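Side-chain contacts in KLLA0F20702p (Kluyveromyces lactis, PDB 5Y5A), which is the Est1 subunit of yeast telomerase, here its N-terminal two thirds, and probably recruits the enzyme to telomeres through Cdc13: residues Lys304-Ile307 with Ile308-Ile312; Thr248-Phe251 with Gly252-Ala255; Asp337-Lys340 with His341-Thr344. All blocks are in the same frame, centred on the assembly; numbering follows the deposited sequence.

Contact 1 (Lys304-Ile307 with Ile308-Ile312)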
ATOM      1  N   LYS A 304      19.216   4.871  22.031  1.00 98.20           N
ATOM      2  CA  LYS A 304      19.099   5.656  20.804  1.00 92.04           C
ATOM      3  C   LYS A 304      19.846   5.020  19.637  1.00 90.07           C
ATOM      4  O   LYS A 304      20.382   5.722  18.773  1.00 92.49           O
ATOM      5  CB  LYS A 304      19.596   7.084  21.029  1.00 92.93           C
ATOM      6  CG  LYS A 304      18.814   7.818  22.100  1.00 91.26           C
ATOM      7  CD  LYS A 304      19.081   9.303  22.081  1.00 89.85           C
ATOM      8  CE  LYS A 304      18.209  10.008  23.103  1.00 91.39           C
ATOM      9  NZ  LYS A 304      18.121  11.469  22.844  1.00 95.31           N
ATOM     10  N   LYS A 305      19.881   3.690  19.623  1.00 84.42           N
ATOM     11  CA  LYS A 305      20.251   2.951  18.427  1.00 82.49           C
ATOM     12  C   LYS A 305      19.212   3.238  17.354  1.00 86.84           C
ATOM     13  O   LYS A 305      18.022   3.380  17.655  1.00 83.46           O
ATOM     14  CB  LYS A 305      20.322   1.454  18.699  1.00 83.60           C
ATOM     15  CG  LYS A 305      21.246   1.060  19.826  1.00 87.58           C
ATOM     16  CD  LYS A 305      21.038  -0.402  20.176  1.00 92.59           C
ATOM     17  CE  LYS A 305      21.862  -0.814  21.383  1.00 99.12           C
ATOM     18  NZ  LYS A 305      21.615  -2.238  21.731  1.00100.47           N
ATOM     19  N   ARG A 306      19.668   3.320  16.114  1.00 92.76           N
ATOM     20  CA  ARG A 306      18.829   3.597  14.964  1.00 95.53           C
ATOM     21  C   ARG A 306      17.604   2.725  14.906  1.00 90.09           C
ATOM     22  O   ARG A 306      16.544   3.157  14.515  1.00 83.21           O
ATOM     23  CB  ARG A 306      19.624   3.370  13.680  1.00101.48           C
ATOM     24  CG  ARG A 306      18.969   3.892  12.401  1.00102.43           C
ATOM     25  CD  ARG A 306      18.065   2.854  11.781  1.00104.82           C
ATOM     26  NE  ARG A 306      18.579   2.325  10.532  1.00106.58           N
ATOM     27  CZ  ARG A 306      17.850   2.214   9.427  1.00106.51           C
ATOM     28  NH1 ARG A 306      18.381   1.726   8.325  1.00102.65           N
ATOM     29  NH2 ARG A 306      16.587   2.596   9.419  1.00109.22           N
ATOM     30  N   ILE A 307      17.772   1.481  15.284  1.00 83.72           N
ATOM     31  CA  ILE A 307      16.688   0.509  15.223  1.00 79.35           C
ATOM     32  C   ILE A 307      15.541   0.942  16.138  1.00 73.03           C
ATOM     33  O   ILE A 307      14.372   0.711  15.836  1.00 74.33           O
ATOM     34  CB  ILE A 307      17.168  -0.913  15.606  1.00 74.73           C
ATOM     35  CG1 ILE A 307      16.090  -1.947  15.271  1.00 73.84           C
ATOM     36  CG2 ILE A 307      17.546  -0.991  17.075  1.00 77.33           C
ATOM     37  CD1 ILE A 307      15.820  -2.095  13.785  1.00 67.77           C
ATOM     38  N   ILE A 308      15.883   1.598  17.241  1.00 68.58           N
ATOM     39  CA  ILE A 308      14.888   2.096  18.176  1.00 58.81           C
ATOM     40  C   ILE A 308      14.213   3.355  17.638  1.00 54.66           C
ATOM     41  O   ILE A 308      12.996   3.503  17.752  1.00 57.07           O
ATOM     42  CB  ILE A 308      15.513   2.394  19.548  1.00 60.85           C
ATOM     43  CG1 ILE A 308      16.259   1.164  20.067  1.00 73.83           C
ATOM     44  CG2 ILE A 308      14.448   2.845  20.533  1.00 54.07           C
ATOM     45  CD1 ILE A 308      15.397  -0.077  20.162  1.00 79.26           C
ATOM     46  N   ASN A 309      15.003   4.259  17.056  1.00 46.25           N
ATOM     47  CA  ASN A 309      14.456   5.474  16.457  1.00 43.88           C
ATOM     48  C   ASN A 309      13.465   5.088  15.369  1.00 44.89           C
ATOM     49  O   ASN A 309      12.359   5.627  15.293  1.00 45.02           O
ATOM     50  CB  ASN A 309      15.561   6.374  15.869  1.00 41.10           C
ATOM     51  CG  ASN A 309      16.626   6.747  16.881  1.00 50.43           C
ATOM     52  OD1 ASN A 309      16.339   6.998  18.047  1.00 59.47           O
ATOM     53  ND2 ASN A 309      17.873   6.792  16.429  1.00 56.89           N
ATOM     54  N   MET A 310      13.867   4.138  14.534  1.00 49.00           N
ATOM     55  CA  MET A 310      12.997   3.640  13.475  1.00 51.53           C
ATOM     56  C   MET A 310      11.700   3.040  14.025  1.00 49.93           C
ATOM     57  O   MET A 310      10.627   3.315  13.507  1.00 48.01           O
ATOM     58  CB  MET A 310      13.720   2.595  12.623  1.00 56.67           C
ATOM     59  CG  MET A 310      12.863   2.065  11.466  1.00 66.70           C
ATOM     60  SD  MET A 310      13.836   1.360  10.125  1.00131.20           S
ATOM     61  CE  MET A 310      14.869   0.216  11.030  1.00 82.66           C
ATOM     62  N   GLU A 311      11.789   2.227  15.072  1.00 51.99           N
ATOM     63  CA  GLU A 311      10.579   1.588  15.586  1.00 46.78           C
ATOM     64  C   GLU A 311       9.634   2.609  16.227  1.00 45.97           C
ATOM     65  O   GLU A 311       8.416   2.495  16.106  1.00 43.94           O
ATOM     66  CB  GLU A 311      10.940   0.475  16.560  1.00 47.17           C
ATOM     67  CG  GLU A 311      11.487  -0.752  15.839  1.00 62.51           C
ATOM     68  CD  GLU A 311      11.915  -1.863  16.779  1.00 82.38           C
ATOM     69  OE1 GLU A 311      11.937  -1.636  18.007  1.00 88.95           O
ATOM     70  OE2 GLU A 311      12.232  -2.967  16.284  1.00 88.85           O
ATOM     71  N   ILE A 312      10.193   3.626  16.872  1.00 43.79           N
ATOM     72  CA  ILE A 312       9.377   4.720  17.393  1.00 44.44           C
ATOM     73  C   ILE A 312       8.607   5.431  16.274  1.00 46.84           C
ATOM     74  O   ILE A 312       7.428   5.764  16.428  1.00 44.26           O
ATOM     75  CB  ILE A 312      10.236   5.739  18.158  1.00 42.56           C
ATOM     76  CG1 ILE A 312      10.761   5.096  19.442  1.00 52.40           C
ATOM     77  CG2 ILE A 312       9.432   6.994  18.477  1.00 40.03           C
ATOM     78  CD1 ILE A 312      11.577   6.010  20.296  1.00 57.85           C
TER
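Lys305 O takes two backbone bonds at the start of helix 306-315, from Ile308 N at 2.8 Å and from Asn309 N at 3.2 Å. Lys305 is the N-cap residue. The Asn309 donor lies in the carbonyl plane, while the Ile308 donor stands well above it. The regular helical pattern then runs on, with Met310 N bonded to Arg306 O and Glu311 N to Ile307 O.

Arg306, Ile307 and Met310 meet along one flank of this first turn. Met310 has CG anti to the backbone N (chi1 -178°), and the chain runs on until chi3 turns the methyl aside. Met310 SD lies 3.1 Å from Arg306 NH2, oblique to the guanidinium plane. The methyl, Met310 CE, rests 3.7 Å from Ile307 CD1. Arg306 reaches the sulfur because its chain bends at chi2 and chi3. Its NH2 is also hydrogen-bonded to Asn357 of helix 339-379. Ile307 has a second apolar neighbour, with CG2 3.9 Å from Ile308 CD1. Glu311 lies alongside Ile307 and points the same way. Asn309 sits near the N-cap, where ND2 is 3.6 Å from Lys304 O. Its OD1 is hydrogen-bonded to Lys349 of helix 339-379.

The chemistry is mixed. A thioether and isoleucine methyls meet on one flank of the turn, while Arg306 and the buried Asn309 turn their polar ends to the long helix. The first turn of 306-315 is thus joined to helix 339-379 by polar bonds.

Contact 2 (Thr248-Phe251 with Gly252-Ala255)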
ATOM      1  N   THR A 248       5.593 -10.480  12.140  1.00 54.08           N
ATOM      2  CA  THR A 248       6.897  -9.976  12.562  1.00 55.32           C
ATOM      3  C   THR A 248       6.727  -8.819  13.527  1.00 50.51           C
ATOM      4  O   THR A 248       7.703  -8.184  13.923  1.00 52.49           O
ATOM      5  CB  THR A 248       7.749  -9.509  11.364  1.00 62.73           C
ATOM      6  OG1 THR A 248       7.094  -8.421  10.691  1.00 62.02           O
ATOM      7  CG2 THR A 248       7.961 -10.657  10.390  1.00 69.73           C
ATOM      8  N   LYS A 249       5.473  -8.559  13.887  1.00 44.59           N
ATOM      9  CA  LYS A 249       5.101  -7.448  14.754  1.00 44.81           C
ATOM     10  C   LYS A 249       5.572  -6.099  14.208  1.00 47.80           C
ATOM     11  O   LYS A 249       5.942  -5.209  14.973  1.00 50.69           O
ATOM     12  CB  LYS A 249       5.645  -7.666  16.170  1.00 49.44           C
ATOM     13  CG  LYS A 249       4.944  -8.790  16.936  1.00 52.33           C
ATOM     14  CD  LYS A 249       5.735  -9.158  18.176  1.00 54.31           C
ATOM     15  CE  LYS A 249       4.911  -9.950  19.162  1.00 67.03           C
ATOM     16  NZ  LYS A 249       5.721 -10.269  20.382  1.00 71.49           N
ATOM     17  N   ASN A 250       5.564  -5.949  12.887  1.00 46.40           N
ATOM     18  CA  ASN A 250       5.726  -4.626  12.292  1.00 43.89           C
ATOM     19  C   ASN A 250       4.347  -4.021  12.071  1.00 44.56           C
ATOM     20  O   ASN A 250       3.835  -3.983  10.949  1.00 43.78           O
ATOM     21  CB  ASN A 250       6.512  -4.693  10.984  1.00 50.14           C
ATOM     22  CG  ASN A 250       7.960  -5.084  11.200  1.00 54.37           C
ATOM     23  OD1 ASN A 250       8.350  -6.230  10.968  1.00 53.38           O
ATOM     24  ND2 ASN A 250       8.762  -4.132  11.658  1.00 57.51           N
ATOM     25  N   PHE A 251       3.748  -3.555  13.163  1.00 40.76           N
ATOM     26  CA  PHE A 251       2.347  -3.165  13.138  1.00 46.52           C
ATOM     27  C   PHE A 251       2.115  -1.854  12.403  1.00 41.19           C
ATOM     28  O   PHE A 251       1.030  -1.630  11.888  1.00 42.50           O
ATOM     29  CB  PHE A 251       1.796  -3.094  14.564  1.00 41.01           C
ATOM     30  CG  PHE A 251       1.753  -4.426  15.246  1.00 41.96           C
ATOM     31  CD1 PHE A 251       1.026  -5.476  14.692  1.00 42.90           C
ATOM     32  CD2 PHE A 251       2.445  -4.643  16.429  1.00 42.28           C
ATOM     33  CE1 PHE A 251       0.987  -6.714  15.303  1.00 48.25           C
ATOM     34  CE2 PHE A 251       2.408  -5.882  17.052  1.00 50.04           C
ATOM     35  CZ  PHE A 251       1.677  -6.921  16.484  1.00 51.02           C
ATOM     36  N   GLY A 252       3.124  -0.993  12.339  1.00 42.01           N
ATOM     37  CA  GLY A 252       2.995   0.214  11.536  1.00 38.90           C
ATOM     38  C   GLY A 252       2.986  -0.120  10.053  1.00 36.44           C
ATOM     39  O   GLY A 252       2.182   0.418   9.298  1.00 41.19           O
ATOM     40  N   ASN A 253       3.890  -1.007   9.633  1.00 40.48           N
ATOM     41  CA  ASN A 253       3.869  -1.546   8.276  1.00 39.63           C
ATOM     42  C   ASN A 253       2.519  -2.219   7.997  1.00 40.86           C
ATOM     43  O   ASN A 253       1.980  -2.113   6.896  1.00 43.48           O
ATOM     44  CB  ASN A 253       5.008  -2.558   8.058  1.00 40.18           C
ATOM     45  CG  ASN A 253       6.409  -1.930   8.148  1.00 50.14           C
ATOM     46  OD1 ASN A 253       6.570  -0.727   8.372  1.00 47.03           O
ATOM     47  ND2 ASN A 253       7.432  -2.766   7.988  1.00 51.67           N
ATOM     48  N   ALA A 254       1.972  -2.903   9.001  1.00 36.38           N
ATOM     49  CA  ALA A 254       0.701  -3.615   8.836  1.00 42.06           C
ATOM     50  C   ALA A 254      -0.449  -2.638   8.624  1.00 43.63           C
ATOM     51  O   ALA A 254      -1.242  -2.774   7.680  1.00 41.40           O
ATOM     52  CB  ALA A 254       0.423  -4.527  10.055  1.00 34.61           C
ATOM     53  N   ALA A 255      -0.528  -1.642   9.504  1.00 49.52           N
ATOM     54  CA  ALA A 255      -1.531  -0.587   9.401  1.00 42.70           C
ATOM     55  C   ALA A 255      -1.474   0.093   8.042  1.00 37.99           C
ATOM     56  O   ALA A 255      -2.501   0.331   7.412  1.00 39.42           O
ATOM     57  CB  ALA A 255      -1.332   0.449  10.516  1.00 37.30           C
TER
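Asn250 and Asn253 lie side by side and point the same way, with their amide planes only 14° apart. The amides do not bond to each other. Asn253 ND2 instead sits 3.7 Å from Asn250 CB, and the two CB atoms are 3.9 Å apart. Both side chains have CG beside the backbone N and anti to the carbonyl carbon (chi1 -68° in Asn250), which sends them off the same flank of the turn.

Each amide has other partners. Thr248 OG1 lies 2.5 Å from Asn250 OD1, a very short hydrogen bond, in the carbonyl plane and on a lone pair. OG1 also pairs with Tyr245 O, so its one proton is shared between two acceptors. Asn250 ND2 makes a weak bond to Glu314 OE1. Asn253 OD1 accepts from Gln363 of helix 339-379.

This is the tight turn between helices 235-247 and 251-263, consistent with the helical hairpins of the TPR clan to which the Est1 family belongs. Lys249 ends the first helix with positive phi in a Schellman motif. Asn250 is the N-cap of the second, but its side chain makes no capping bond. Glu314 OE2 accepts from Asn253 N and weakly from Gly252 N, so a carboxylate from helix 306-315 meets the backbone donors at this helix start.

Phe251 turns the other way. Its ring packs one face on Lys249 CA, 3.8 Å above the plane and offset toward the rim. The Phe251 side chain also touches Lys289 and Ser293 of helix 285-298. Phe251 O takes Ala255 N at 2.8 Å, and Asn250 O takes Ala254 N at 2.9 Å. Ala254 CB lies 3.5 Å from Phe251 O, and its methyl touches Thr246 of the preceding helix.

Contact 3 (Asp337-Lys340 with His341-Thr344); sequences DRLK and HFQT
Arg338 lies across the ring of Phe342 and alongside His341. The tight part of the contact is here. Arg338 CB sits over one face of the phenyl ring. Farther out the guanidinium comes back to the ring, with NH1 3.5 Å from Phe342 CZ. CE1 of the ring lies over one guanidinium face, and the two planes are 70° apart, so this is not a flat stack. The bend at chi3 (68°) turns the guanidinium back toward the two rings. Arg338 NH2 is 3.3 Å from His341 CD2, with the planes 39° apart. Glu301 OE2 joins the group, in a salt bridge with Arg338 NH2 and a hydrogen bond with His341 NE2. Arg338 NH1 is hydrogen-bonded to His335.

Phe342 is buried. Leu339 CD2 meets Phe342 CD2 at 4.0 Å, Pro319 of helix 318-325 touches it, and Tyr316 meets the ring edge-to-face. Replacing Phe342 by an alanine would probably open a gap beside Leu339 and Tyr316 and take away the ring on which Arg338 rests, leaving Arg338 held mainly by Glu301 and His335.

The opposite character appears at Lys340. Its chain is extended and exposed to solvent. A water bridges Asp337 O, 3.1 Å away, and His341 N, at 3.0 Å. On the backbone, Phe342 N bonds to Arg338 O at 3.0 Å and Thr344 N to Lys340 O at 3.1 Å. The bond from Gln343 N to Leu339 O is weak.

The first turn of helix 339-379 thus has a side with Leu339 and Phe342 packed against helix 318-325 and a hydrated side. Glu301 would be expected to offset the arginine charge and probably favours a proton on His341 NE2; the nearby guanidinium would work against a fully charged ring.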
ATOM      1  N   ASP A 337      -3.199   7.746  28.701  1.00 53.30           N
ATOM      2  CA  ASP A 337      -2.675   9.001  29.234  1.00 59.51           C
ATOM      3  C   ASP A 337      -1.293   9.360  28.674  1.00 56.71           C
ATOM      4  O   ASP A 337      -0.672  10.325  29.108  1.00 58.92           O
ATOM      5  CB  ASP A 337      -2.620   8.944  30.764  1.00 71.43           C
ATOM      6  CG  ASP A 337      -1.771   7.798  31.276  1.00 81.95           C
ATOM      7  OD1 ASP A 337      -1.707   6.751  30.596  1.00 88.11           O
ATOM      8  OD2 ASP A 337      -1.170   7.943  32.360  1.00 83.23           O
ATOM      9  N   ARG A 338      -0.813   8.596  27.700  1.00 54.18           N
ATOM     10  CA  ARG A 338       0.495   8.870  27.115  1.00 54.29           C
ATOM     11  C   ARG A 338       0.398   9.443  25.701  1.00 53.49           C
ATOM     12  O   ARG A 338       1.395   9.468  24.972  1.00 55.37           O
ATOM     13  CB  ARG A 338       1.351   7.591  27.096  1.00 55.90           C
ATOM     14  CG  ARG A 338       1.718   7.049  28.472  1.00 58.37           C
ATOM     15  CD  ARG A 338       2.556   5.761  28.381  1.00 62.72           C
ATOM     16  NE  ARG A 338       3.890   6.003  27.830  1.00 59.57           N
ATOM     17  CZ  ARG A 338       4.448   5.276  26.866  1.00 54.43           C
ATOM     18  NH1 ARG A 338       3.799   4.246  26.333  1.00 46.65           N
ATOM     19  NH2 ARG A 338       5.662   5.582  26.432  1.00 53.96           N
ATOM     20  N   LEU A 339      -0.789   9.907  25.309  1.00 50.90           N
ATOM     21  CA  LEU A 339      -1.006  10.375  23.932  1.00 51.79           C
ATOM     22  C   LEU A 339      -0.132  11.574  23.560  1.00 52.27           C
ATOM     23  O   LEU A 339       0.450  11.599  22.476  1.00 44.90           O
ATOM     24  CB  LEU A 339      -2.478  10.723  23.702  1.00 47.51           C
ATOM     25  CG  LEU A 339      -3.403   9.500  23.587  1.00 49.15           C
ATOM     26  CD1 LEU A 339      -4.794   9.923  23.148  1.00 50.79           C
ATOM     27  CD2 LEU A 339      -2.837   8.459  22.624  1.00 42.08           C
ATOM     28  N   LYS A 340      -0.034  12.559  24.450  1.00 51.25           N
ATOM     29  CA  LYS A 340       0.815  13.715  24.198  1.00 49.82           C
ATOM     30  C   LYS A 340       2.285  13.288  24.100  1.00 52.84           C
ATOM     31  O   LYS A 340       3.035  13.824  23.294  1.00 52.07           O
ATOM     32  CB  LYS A 340       0.635  14.774  25.288  1.00 55.72           C
ATOM     33  CG  LYS A 340       1.393  16.080  25.016  1.00 65.92           C
ATOM     34  CD  LYS A 340       1.385  17.005  26.235  1.00 78.41           C
ATOM     35  CE  LYS A 340       2.378  18.153  26.079  1.00 86.97           C
ATOM     36  NZ  LYS A 340       2.525  18.944  27.337  1.00 92.95           N
ATOM     37  N   HIS A 341       2.676  12.305  24.907  1.00 52.04           N
ATOM     38  CA  HIS A 341       4.032  11.761  24.867  1.00 50.87           C
ATOM     39  C   HIS A 341       4.368  11.113  23.520  1.00 53.05           C
ATOM     40  O   HIS A 341       5.456  11.330  22.980  1.00 48.48           O
ATOM     41  CB  HIS A 341       4.224  10.738  25.982  1.00 46.79           C
ATOM     42  CG  HIS A 341       5.538  10.023  25.931  1.00 53.25           C
ATOM     43  ND1 HIS A 341       6.731  10.626  26.272  1.00 57.90           N
ATOM     44  CD2 HIS A 341       5.847   8.751  25.584  1.00 56.50           C
ATOM     45  CE1 HIS A 341       7.715   9.758  26.134  1.00 61.12           C
ATOM     46  NE2 HIS A 341       7.207   8.612  25.719  1.00 63.01           N
ATOM     47  N   PHE A 342       3.445  10.313  22.987  1.00 45.08           N
ATOM     48  CA  PHE A 342       3.642   9.679  21.682  1.00 44.55           C
ATOM     49  C   PHE A 342       3.948  10.701  20.593  1.00 42.43           C
ATOM     50  O   PHE A 342       4.851  10.508  19.785  1.00 45.24           O
ATOM     51  CB  PHE A 342       2.411   8.860  21.282  1.00 39.71           C
ATOM     52  CG  PHE A 342       2.239   7.603  22.081  1.00 47.29           C
ATOM     53  CD1 PHE A 342       3.322   6.771  22.333  1.00 47.80           C
ATOM     54  CD2 PHE A 342       1.000   7.257  22.594  1.00 46.14           C
ATOM     55  CE1 PHE A 342       3.174   5.609  23.071  1.00 48.26           C
ATOM     56  CE2 PHE A 342       0.837   6.092  23.333  1.00 44.39           C
ATOM     57  CZ  PHE A 342       1.928   5.266  23.575  1.00 48.51           C
ATOM     58  N   GLN A 343       3.196  11.793  20.586  1.00 37.82           N
ATOM     59  CA  GLN A 343       3.316  12.796  19.547  1.00 42.11           C
ATOM     60  C   GLN A 343       4.614  13.576  19.667  1.00 48.48           C
ATOM     61  O   GLN A 343       5.298  13.838  18.667  1.00 44.78           O
ATOM     62  CB  GLN A 343       2.136  13.763  19.598  1.00 40.59           C
ATOM     63  CG  GLN A 343       2.312  14.959  18.678  1.00 49.15           C
ATOM     64  CD  GLN A 343       1.331  16.067  18.972  1.00 59.14           C
ATOM     65  OE1 GLN A 343       1.603  16.954  19.784  1.00 72.43           O
ATOM     66  NE2 GLN A 343       0.188  16.028  18.313  1.00 55.34           N
ATOM     67  N   THR A 344       4.950  13.956  20.892  1.00 46.33           N
ATOM     68  CA  THR A 344       6.140  14.769  21.095  1.00 47.46           C
ATOM     69  C   THR A 344       7.386  13.958  20.734  1.00 40.19           C
ATOM     70  O   THR A 344       8.319  14.479  20.126  1.00 45.35           O
ATOM     71  CB  THR A 344       6.222  15.301  22.544  1.00 57.82           C
ATOM     72  OG1 THR A 344       6.142  14.214  23.465  1.00 68.25           O
ATOM     73  CG2 THR A 344       5.071  16.247  22.832  1.00 57.27           C
TER
HETATM   74  O   HOH W   1       1.437  12.000  27.586  1.00 61.87           O

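From the N terminus, contact 2 comes first, contact 1 next and contact 3 last. They are in series, and none nests in or crosses another. Each spans one unbroken stretch at the start of a helix. Contact 2 closes the turn from helix 235-247 into 251-263. Contact 1 opens helix 306-315, and contact 3 opens the long helix 339-379. All three fall in the Est1 DNA/RNA-binding domain region. Their centres are about 15 to 20 Å apart, and they do not touch. Helix 306-315 reaches contact 2 through Glu314. Helix 339-379 carries contact 3 and supplies partners to contacts 1 and 2.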